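Local atomic coordinates of cytosolic phospholipase A2 delta (Homo sapiens, PDB entry 5IZ5), a protein that hydrolyses glycerophospholipids at the sn-2 position in a calcium-dependent manner, releasing a fatty acid, with a preference for linoleic acid. Residues 294-304 / 456-464; 726-734 / 799-810. The protein carries 3 engineered substitutions. One frame throughout, in Å; residues are numbered along the deposited sequence.

In the fold
Contacts 1 and 2 both belong to the C-terminal lipase part of the chain and reach the same mixed beta-sheet, their centres 21 Å apart and their nearest atoms about 10 Å apart without touching. Both segments of contact 1 precede those of contact 2 in the chain. Contact 1 sets helix 292-313 against the loop entering strand 463-471, whereas contact 2 lays the C-terminal helix 797-810 against strand 730-734. Strands 360-363, 327-331 and 672-676 lie between those two strands in the sheet. Helices from the beginning and the end of the catalytic region thus both pack on this central sheet, away from the annotated catalytic and calcium sites.

Contact 1. Residues 294-304 / 456-464; sequences EQAFLSRRKQV and LERGQNPLP
Helix 292-313 is clamped to the loop entering strand 463-471 by a buried contact in which Arg300 and Arg301 grip backbone carbonyls while Phe297 fills the space beside them. Arg300 NH2 donates to Leu456 O at 2.8 Å, from above the carbonyl plane; Gly459 N, closing the type I turn, reaches the same oxygen from the opposite face. Arg301 bends at chi2 (59°), bringing NH1 to Gly459 O in a nearly straight 2.9 Å bond (170°) lying in the guanidinium plane. Pro462 N sits over the centre of one guanidinium face, and Arg301 NH2 also bonds Val358 O, so the buried group is fixed in rotation. Glycine suits position 459: its phi is positive, and a CB would clash with the helix backbone at Arg300. The Phe297 ring turns its edge to Asn461 O, 3.3 Å from CZ, while CE2 packs on Leu463 CB and CE1 on Leu456 CD2. Beyond it, Leu463 CD2 rests against the carboxylate of Glu294, whose OE2 pairs with Arg668. Strand 463-471 runs parallel to strand 360-363, which leads to the nucleophile Ser365; helix 292-313 is thus one of the helices around the mixed sheet of this alpha/beta-hydrolase-class catalytic domain.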
loop_
_atom_site.group_PDB
_atom_site.type_symbol
_atom_site.label_atom_id
_atom_site.label_comp_id
_atom_site.label_asym_id
_atom_site.label_seq_id
_atom_site.Cartn_x
_atom_site.Cartn_y
_atom_site.Cartn_z
ATOM N N GLU B 294 -6.965 -14.968 10.246
ATOM C CA GLU B 294 -6.009 -15.785 9.491
ATOM C C GLU B 294 -5.596 -17.016 10.302
ATOM O O GLU B 294 -5.482 -18.102 9.752
ATOM C CB GLU B 294 -4.770 -14.986 9.061
ATOM C CG GLU B 294 -3.761 -15.833 8.280
ATOM C CD GLU B 294 -2.701 -15.031 7.531
ATOM O OE1 GLU B 294 -2.881 -13.811 7.319
ATOM O OE2 GLU B 294 -1.678 -15.640 7.138
ATOM N N GLN B 295 -5.372 -16.837 11.601
ATOM C CA GLN B 295 -5.065 -17.965 12.485
ATOM C C GLN B 295 -6.179 -19.007 12.473
ATOM O O GLN B 295 -5.917 -20.203 12.364
ATOM C CB GLN B 295 -4.836 -17.489 13.911
ATOM C CG GLN B 295 -3.497 -16.823 14.108
ATOM C CD GLN B 295 -3.331 -16.293 15.519
ATOM O OE1 GLN B 295 -3.618 -16.990 16.498
ATOM N NE2 GLN B 295 -2.857 -15.053 15.635
ATOM N N ALA B 296 -7.421 -18.542 12.576
ATOM C CA ALA B 296 -8.579 -19.427 12.500
ATOM C C ALA B 296 -8.634 -20.126 11.149
ATOM O O ALA B 296 -8.904 -21.324 11.073
ATOM C CB ALA B 296 -9.860 -18.651 12.752
ATOM N N PHE B 297 -8.369 -19.382 10.079
ATOM C CA PHE B 297 -8.335 -19.985 8.753
ATOM C C PHE B 297 -7.300 -21.110 8.688
ATOM O O PHE B 297 -7.549 -22.146 8.079
ATOM C CB PHE B 297 -8.037 -18.948 7.664
ATOM C CG PHE B 297 -7.606 -19.558 6.362
ATOM C CD1 PHE B 297 -8.544 -20.025 5.466
ATOM C CD2 PHE B 297 -6.261 -19.702 6.057
ATOM C CE1 PHE B 297 -8.162 -20.607 4.275
ATOM C CE2 PHE B 297 -5.866 -20.285 4.867
ATOM C CZ PHE B 297 -6.817 -20.738 3.974
ATOM N N LEU B 298 -6.139 -20.894 9.291
ATOM C CA LEU B 298 -5.069 -21.879 9.227
ATOM C C LEU B 298 -5.487 -23.208 9.841
ATOM O O LEU B 298 -5.209 -24.269 9.265
ATOM C CB LEU B 298 -3.795 -21.364 9.900
ATOM C CG LEU B 298 -3.057 -20.263 9.132
ATOM C CD1 LEU B 298 -1.907 -19.731 9.972
ATOM C CD2 LEU B 298 -2.551 -20.755 7.778
ATOM N N SER B 299 -6.148 -23.149 10.997
ATOM C CA SER B 299 -6.676 -24.361 11.639
ATOM C C SER B 299 -7.651 -25.081 10.718
ATOM O O SER B 299 -7.567 -26.293 10.549
ATOM C CB SER B 299 -7.317 -24.047 13.001
ATOM O OG SER B 299 -8.546 -23.334 12.889
ATOM N N ARG B 300 -8.547 -24.328 10.089
ATOM C CA ARG B 300 -9.481 -24.897 9.125
ATOM C C ARG B 300 -8.758 -25.489 7.911
ATOM O O ARG B 300 -9.024 -26.626 7.512
ATOM C CB ARG B 300 -10.501 -23.831 8.694
ATOM C CG ARG B 300 -11.502 -23.488 9.784
ATOM C CD ARG B 300 -12.623 -22.553 9.368
ATOM N NE ARG B 300 -12.248 -21.479 8.434
ATOM C CZ ARG B 300 -11.974 -20.217 8.778
ATOM N NH1 ARG B 300 -11.997 -19.826 10.047
ATOM N NH2 ARG B 300 -11.670 -19.331 7.838
ATOM N N ARG B 301 -7.815 -24.738 7.350
ATOM C CA ARG B 301 -7.133 -25.155 6.127
ATOM C C ARG B 301 -6.242 -26.377 6.354
ATOM O O ARG B 301 -6.172 -27.253 5.503
ATOM C CB ARG B 301 -6.302 -23.998 5.543
ATOM C CG ARG B 301 -5.643 -24.285 4.198
ATOM C CD ARG B 301 -6.662 -24.636 3.127
ATOM N NE ARG B 301 -6.041 -24.887 1.834
ATOM C CZ ARG B 301 -6.700 -25.289 0.750
ATOM N NH1 ARG B 301 -8.016 -25.493 0.787
ATOM N NH2 ARG B 301 -6.037 -25.495 -0.380
ATOM N N LYS B 302 -5.561 -26.426 7.492
ATOM C CA LYS B 302 -4.619 -27.516 7.773
ATOM C C LYS B 302 -5.264 -28.895 7.890
ATOM O O LYS B 302 -4.595 -29.907 7.665
ATOM C CB LYS B 302 -3.782 -27.208 9.011
ATOM C CG LYS B 302 -2.668 -26.224 8.700
ATOM C CD LYS B 302 -1.912 -25.800 9.943
ATOM C CE LYS B 302 -0.911 -24.710 9.596
ATOM N NZ LYS B 302 -0.128 -24.288 10.786
ATOM N N GLN B 303 -6.548 -28.935 8.243
ATOM C CA GLN B 303 -7.302 -30.188 8.189
ATOM C C GLN B 303 -7.439 -30.670 6.756
ATOM O O GLN B 303 -7.241 -31.853 6.477
ATOM C CB GLN B 303 -8.696 -30.029 8.795
ATOM C CG GLN B 303 -8.705 -30.121 10.316
ATOM C CD GLN B 303 -8.587 -31.569 10.782
ATOM O OE1 GLN B 303 -9.568 -32.317 10.777
ATOM N NE2 GLN B 303 -7.380 -31.976 11.161
ATOM N N VAL B 304 -7.777 -29.750 5.854
ATOM C CA VAL B 304 -7.926 -30.086 4.437
ATOM C C VAL B 304 -6.575 -30.491 3.846
ATOM O O VAL B 304 -6.496 -31.418 3.046
ATOM C CB VAL B 304 -8.543 -28.924 3.619
ATOM C CG1 VAL B 304 -8.609 -29.273 2.137
ATOM C CG2 VAL B 304 -9.941 -28.588 4.130
ATOM N N LEU B 456 -13.123 -18.908 2.094
ATOM C CA LEU B 456 -12.216 -19.400 3.120
ATOM C C LEU B 456 -12.926 -19.908 4.383
ATOM O O LEU B 456 -12.262 -20.317 5.339
ATOM C CB LEU B 456 -11.266 -18.272 3.521
ATOM C CG LEU B 456 -10.526 -17.544 2.401
ATOM C CD1 LEU B 456 -9.755 -16.367 2.975
ATOM C CD2 LEU B 456 -9.591 -18.489 1.657
ATOM N N GLU B 457 -14.256 -19.885 4.394
ATOM C CA GLU B 457 -15.015 -20.141 5.629
ATOM C C GLU B 457 -14.863 -21.578 6.139
ATOM O O GLU B 457 -14.877 -21.803 7.345
ATOM C CB GLU B 457 -16.481 -19.719 5.492
ATOM C CG GLU B 457 -17.278 -20.404 4.403
ATOM C CD GLU B 457 -18.609 -19.711 4.152
ATOM O OE1 GLU B 457 -19.068 -18.943 5.031
ATOM O OE2 GLU B 457 -19.189 -19.924 3.064
ATOM N N ARG B 458 -14.665 -22.529 5.230
ATOM C CA ARG B 458 -14.438 -23.934 5.599
ATOM C C ARG B 458 -13.005 -24.402 5.322
ATOM O O ARG B 458 -12.722 -25.601 5.328
ATOM C CB ARG B 458 -15.440 -24.817 4.854
ATOM C CG ARG B 458 -16.844 -24.727 5.424
ATOM C CD ARG B 458 -17.849 -25.462 4.579
ATOM N NE ARG B 458 -17.967 -24.790 3.294
ATOM C CZ ARG B 458 -17.447 -25.214 2.146
ATOM N NH1 ARG B 458 -16.767 -26.353 2.061
ATOM N NH2 ARG B 458 -17.624 -24.479 1.068
ATOM N N GLY B 459 -12.097 -23.452 5.108
ATOM C CA GLY B 459 -10.725 -23.761 4.715
ATOM C C GLY B 459 -10.660 -24.477 3.379
ATOM O O GLY B 459 -9.729 -25.235 3.133
ATOM N N GLN B 460 -11.640 -24.218 2.513
ATOM C CA GLN B 460 -11.800 -24.981 1.276
ATOM C C GLN B 460 -10.981 -24.442 0.094
ATOM O O GLN B 460 -10.985 -25.035 -0.987
ATOM C CB GLN B 460 -13.281 -25.064 0.887
ATOM C CG GLN B 460 -13.897 -23.788 0.313
ATOM C CD GLN B 460 -14.416 -22.822 1.364
ATOM O OE1 GLN B 460 -13.963 -22.821 2.509
ATOM N NE2 GLN B 460 -15.362 -21.984 0.971
ATOM N N ASN B 461 -10.313 -23.309 0.292
ATOM C CA ASN B 461 -9.380 -22.765 -0.691
ATOM C C ASN B 461 -8.171 -22.209 0.046
ATOM O O ASN B 461 -8.244 -21.980 1.257
ATOM C CB ASN B 461 -10.031 -21.648 -1.524
ATOM C CG ASN B 461 -11.184 -22.137 -2.386
ATOM O OD1 ASN B 461 -10.982 -22.811 -3.396
ATOM N ND2 ASN B 461 -12.403 -21.757 -2.016
ATOM N N PRO B 462 -7.042 -22.004 -0.665
ATOM C CA PRO B 462 -5.909 -21.314 -0.025
ATOM C C PRO B 462 -6.221 -19.839 0.258
ATOM O O PRO B 462 -7.112 -19.270 -0.373
ATOM C CB PRO B 462 -4.781 -21.426 -1.064
ATOM C CG PRO B 462 -5.257 -22.394 -2.096
ATOM C CD PRO B 462 -6.753 -22.354 -2.064
ATOM N N LEU B 463 -5.501 -19.236 1.197
ATOM C CA LEU B 463 -5.632 -17.799 1.460
ATOM C C LEU B 463 -4.944 -17.012 0.331
ATOM O O LEU B 463 -3.744 -17.189 0.109
ATOM C CB LEU B 463 -4.996 -17.422 2.799
ATOM C CG LEU B 463 -5.046 -15.926 3.148
ATOM C CD1 LEU B 463 -6.443 -15.517 3.570
ATOM C CD2 LEU B 463 -4.066 -15.581 4.246
ATOM N N PRO B 464 -5.693 -16.147 -0.375
ATOM C CA PRO B 464 -5.111 -15.352 -1.451
ATOM C C PRO B 464 -4.466 -14.064 -0.940
ATOM O O PRO B 464 -5.052 -13.353 -0.121
ATOM C CB PRO B 464 -6.314 -15.038 -2.330
ATOM C CG PRO B 464 -7.449 -14.958 -1.378
ATOM C CD PRO B 464 -7.133 -15.883 -0.231
HETATM O O HOH W 1 -8.087 -26.377 -1.826
#

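Contact 2. Residues 726-734 / 799-810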
loop_
_atom_site.group_PDB
_atom_site.type_symbol
_atom_site.label_atom_id
_atom_site.label_comp_id
_atom_site.label_asym_id
_atom_site.label_seq_id
_atom_site.Cartn_x
_atom_site.Cartn_y
_atom_site.Cartn_z
ATOM N N PRO B 726 17.454 -25.385 7.739
ATOM C CA PRO B 726 16.050 -25.817 7.748
ATOM C C PRO B 726 15.036 -24.668 7.776
ATOM O O PRO B 726 13.926 -24.819 7.259
ATOM C CB PRO B 726 15.940 -26.642 9.038
ATOM C CG PRO B 726 17.330 -27.050 9.366
ATOM C CD PRO B 726 18.203 -25.936 8.884
ATOM N N GLU B 727 15.417 -23.538 8.372
ATOM C CA GLU B 727 14.519 -22.385 8.496
ATOM C C GLU B 727 14.129 -21.829 7.129
ATOM O O GLU B 727 13.002 -21.379 6.937
ATOM C CB GLU B 727 15.152 -21.264 9.331
ATOM C CG GLU B 727 15.658 -21.683 10.706
ATOM C CD GLU B 727 17.152 -21.955 10.721
ATOM O OE1 GLU B 727 17.606 -22.853 9.978
ATOM O OE2 GLU B 727 17.872 -21.271 11.478
ATOM N N ALA B 728 15.069 -21.857 6.187
ATOM C CA ALA B 728 14.807 -21.414 4.824
ATOM C C ALA B 728 13.822 -22.364 4.142
ATOM O O ALA B 728 13.934 -23.573 4.287
ATOM C CB ALA B 728 16.100 -21.355 4.033
ATOM N N PRO B 729 12.854 -21.819 3.394
ATOM C CA PRO B 729 11.892 -22.660 2.675
ATOM C C PRO B 729 12.479 -23.352 1.444
ATOM O O PRO B 729 13.457 -22.870 0.868
ATOM C CB PRO B 729 10.826 -21.658 2.237
ATOM C CG PRO B 729 11.556 -20.370 2.120
ATOM C CD PRO B 729 12.571 -20.383 3.215
ATOM N N ILE B 730 11.858 -24.466 1.053
ATOM C CA ILE B 730 12.185 -25.158 -0.184
ATOM C C ILE B 730 11.469 -24.459 -1.328
ATOM O O ILE B 730 10.288 -24.140 -1.219
ATOM C CB ILE B 730 11.730 -26.639 -0.146
ATOM C CG1 ILE B 730 12.453 -27.386 0.976
ATOM C CG2 ILE B 730 11.975 -27.328 -1.487
ATOM C CD1 ILE B 730 11.819 -28.708 1.338
ATOM N N LEU B 731 12.180 -24.252 -2.431
ATOM C CA LEU B 731 11.601 -23.648 -3.625
ATOM C C LEU B 731 11.637 -24.566 -4.833
ATOM O O LEU B 731 12.688 -25.080 -5.202
ATOM C CB LEU B 731 12.330 -22.353 -3.954
ATOM C CG LEU B 731 11.679 -21.149 -3.276
ATOM C CD1 LEU B 731 12.725 -20.333 -2.556
ATOM C CD2 LEU B 731 10.907 -20.303 -4.278
ATOM N N LEU B 732 10.466 -24.759 -5.429
ATOM C CA LEU B 732 10.322 -25.396 -6.725
ATOM C C LEU B 732 9.908 -24.321 -7.704
ATOM O O LEU B 732 8.818 -23.760 -7.592
ATOM C CB LEU B 732 9.260 -26.493 -6.684
ATOM C CG LEU B 732 9.699 -27.952 -6.795
ATOM C CD1 LEU B 732 11.062 -28.216 -6.176
ATOM C CD2 LEU B 732 8.650 -28.853 -6.168
ATOM N N HIS B 733 10.778 -24.057 -8.670
ATOM C CA HIS B 733 10.609 -22.951 -9.592
ATOM C C HIS B 733 10.226 -23.445 -10.985
ATOM O O HIS B 733 10.901 -24.313 -11.554
ATOM C CB HIS B 733 11.910 -22.170 -9.660
ATOM C CG HIS B 733 11.822 -20.923 -10.477
ATOM N ND1 HIS B 733 11.105 -19.817 -10.073
ATOM C CD2 HIS B 733 12.378 -20.600 -11.668
ATOM C CE1 HIS B 733 11.219 -18.868 -10.985
ATOM N NE2 HIS B 733 11.984 -19.317 -11.963
ATOM N N PHE B 734 9.153 -22.875 -11.529
ATOM C CA PHE B 734 8.607 -23.273 -12.818
ATOM C C PHE B 734 8.695 -22.116 -13.809
ATOM O O PHE B 734 7.793 -21.280 -13.877
ATOM C CB PHE B 734 7.149 -23.699 -12.668
ATOM C CG PHE B 734 6.951 -24.852 -11.730
ATOM C CD1 PHE B 734 6.784 -26.145 -12.219
ATOM C CD2 PHE B 734 6.949 -24.648 -10.355
ATOM C CE1 PHE B 734 6.608 -27.209 -11.350
ATOM C CE2 PHE B 734 6.777 -25.706 -9.483
ATOM C CZ PHE B 734 6.608 -26.988 -9.982
ATOM N N ALA B 799 8.876 -34.371 -8.629
ATOM C CA ALA B 799 9.646 -33.372 -7.881
ATOM C C ALA B 799 8.805 -32.702 -6.789
ATOM O O ALA B 799 9.301 -32.437 -5.693
ATOM C CB ALA B 799 10.213 -32.325 -8.826
ATOM N N ILE B 800 7.534 -32.439 -7.088
ATOM C CA ILE B 800 6.633 -31.790 -6.125
ATOM C C ILE B 800 6.379 -32.709 -4.933
ATOM O O ILE B 800 6.465 -32.272 -3.777
ATOM C CB ILE B 800 5.287 -31.382 -6.765
ATOM C CG1 ILE B 800 5.511 -30.356 -7.875
ATOM C CG2 ILE B 800 4.354 -30.780 -5.721
ATOM C CD1 ILE B 800 4.319 -30.174 -8.793
ATOM N N LEU B 801 6.081 -33.978 -5.218
ATOM C CA LEU B 801 5.839 -34.963 -4.163
ATOM C C LEU B 801 7.080 -35.160 -3.297
ATOM O O LEU B 801 6.980 -35.243 -2.076
ATOM C CB LEU B 801 5.381 -36.300 -4.757
ATOM C CG LEU B 801 4.033 -36.292 -5.487
ATOM C CD1 LEU B 801 3.818 -37.593 -6.245
ATOM C CD2 LEU B 801 2.873 -36.041 -4.540
ATOM N N GLN B 802 8.244 -35.232 -3.936
ATOM C CA GLN B 802 9.520 -35.303 -3.219
ATOM C C GLN B 802 9.733 -34.112 -2.291
ATOM O O GLN B 802 10.148 -34.284 -1.149
ATOM C CB GLN B 802 10.680 -35.422 -4.200
ATOM C CG GLN B 802 12.014 -35.734 -3.534
ATOM C CD GLN B 802 13.200 -35.328 -4.388
ATOM O OE1 GLN B 802 13.242 -35.640 -5.576
ATOM N NE2 GLN B 802 14.171 -34.629 -3.789
ATOM N N ALA B 803 9.456 -32.908 -2.784
ATOM C CA ALA B 803 9.604 -31.698 -1.974
ATOM C C ALA B 803 8.614 -31.706 -0.821
ATOM O O ALA B 803 8.958 -31.335 0.302
ATOM C CB ALA B 803 9.414 -30.455 -2.820
ATOM N N LEU B 804 7.392 -32.149 -1.095
ATOM C CA LEU B 804 6.390 -32.297 -0.046
ATOM C C LEU B 804 6.857 -33.265 1.045
ATOM O O LEU B 804 6.673 -32.987 2.231
ATOM C CB LEU B 804 5.048 -32.747 -0.627
ATOM C CG LEU B 804 4.263 -31.661 -1.361
ATOM C CD1 LEU B 804 3.146 -32.267 -2.195
ATOM C CD2 LEU B 804 3.705 -30.632 -0.390
ATOM N N ARG B 805 7.469 -34.382 0.648
ATOM C CA ARG B 805 8.018 -35.340 1.612
ATOM C C ARG B 805 9.117 -34.714 2.456
ATOM O O ARG B 805 9.142 -34.892 3.669
ATOM C CB ARG B 805 8.564 -36.592 0.918
ATOM C CG ARG B 805 7.485 -37.519 0.398
ATOM C CD ARG B 805 8.055 -38.839 -0.093
ATOM N NE ARG B 805 6.989 -39.691 -0.616
ATOM C CZ ARG B 805 6.122 -40.374 0.132
ATOM N NH1 ARG B 805 6.180 -40.334 1.461
ATOM N NH2 ARG B 805 5.186 -41.109 -0.458
ATOM N N THR B 806 10.024 -33.987 1.810
ATOM C CA THR B 806 11.095 -33.296 2.523
ATOM C C THR B 806 10.529 -32.232 3.462
ATOM O O THR B 806 10.963 -32.120 4.608
ATOM C CB THR B 806 12.074 -32.622 1.553
ATOM O OG1 THR B 806 12.480 -33.561 0.554
ATOM C CG2 THR B 806 13.298 -32.110 2.295
ATOM N N ALA B 807 9.556 -31.464 2.975
ATOM C CA ALA B 807 8.884 -30.456 3.791
ATOM C C ALA B 807 8.269 -31.108 5.020
ATOM O O ALA B 807 8.337 -30.562 6.122
ATOM C CB ALA B 807 7.811 -29.739 2.981
ATOM N N LEU B 808 7.671 -32.280 4.815
ATOM C CA LEU B 808 7.068 -33.046 5.896
ATOM C C LEU B 808 8.121 -33.454 6.934
ATOM O O LEU B 808 7.936 -33.230 8.123
ATOM C CB LEU B 808 6.360 -34.285 5.334
ATOM C CG LEU B 808 5.368 -35.004 6.238
ATOM C CD1 LEU B 808 4.239 -34.076 6.656
ATOM C CD2 LEU B 808 4.807 -36.220 5.516
ATOM N N LYS B 809 9.236 -34.016 6.478
ATOM C CA LYS B 809 10.317 -34.437 7.378
ATOM C C LYS B 809 10.825 -33.278 8.221
ATOM O O LYS B 809 10.971 -33.406 9.431
ATOM C CB LYS B 809 11.477 -35.034 6.578
ATOM C CG LYS B 809 11.153 -36.402 6.001
ATOM C CD LYS B 809 12.230 -36.923 5.063
ATOM C CE LYS B 809 11.641 -37.821 3.981
ATOM N NZ LYS B 809 12.694 -38.358 3.077
ATOM N N HIS B 810 11.077 -32.148 7.567
ATOM C CA HIS B 810 11.543 -30.938 8.233
ATOM C C HIS B 810 10.613 -30.491 9.361
ATOM O O HIS B 810 11.081 -29.983 10.378
ATOM C CB HIS B 810 11.740 -29.823 7.199
ATOM C CG HIS B 810 11.868 -28.454 7.790
ATOM N ND1 HIS B 810 10.993 -27.423 7.507
ATOM C CD2 HIS B 810 12.777 -27.949 8.655
ATOM C CE1 HIS B 810 11.362 -26.343 8.173
ATOM N NE2 HIS B 810 12.441 -26.635 8.877
#
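Ile730 and Leu732, alternate residues of strand 730-734, meet helix segment 799-810, antiparallel to the strand (170°), the axes coming within 9.7 Å. Along Ile730, CB points at the helix and divides there. The short branch, CG2, lies 4.3 Å from Ala803 CB, a loose touch. The longer one passes through CG1 and ends in CD1, which meets Thr806 CG2 at 3.8 Å and approaches Ala807 N; the Ile730 and Thr806 side chains cross at about a right angle. Thr806 suits this place because chi1 (-50°) turns OG1 back to Gln802 O, a 3.0 Å bond within the helix, and leaves the methyl for Ile730. A serine in its place could still make that bond but would probably leave Ile730 CD1 without its methyl partner and open a small gap. Farther along, Leu732 CD2 packs 3.6 Å from Ile800 CA and also touches Ala803 CB; alanine is small enough to let the strand come close. Phe734 CZ reaches Ile800 CD1. At the other end Pro726 CB lies against the poorly ordered ring of His810, where detail is doubtful. Leu731 points away from this helix and, like His733, touches Leu687 of helix 685-696, so the strand has helices on both sides. Being almost wholly apolar, the contact is held by shape and burial of hydrocarbon and not by directional bonds between strand and helix.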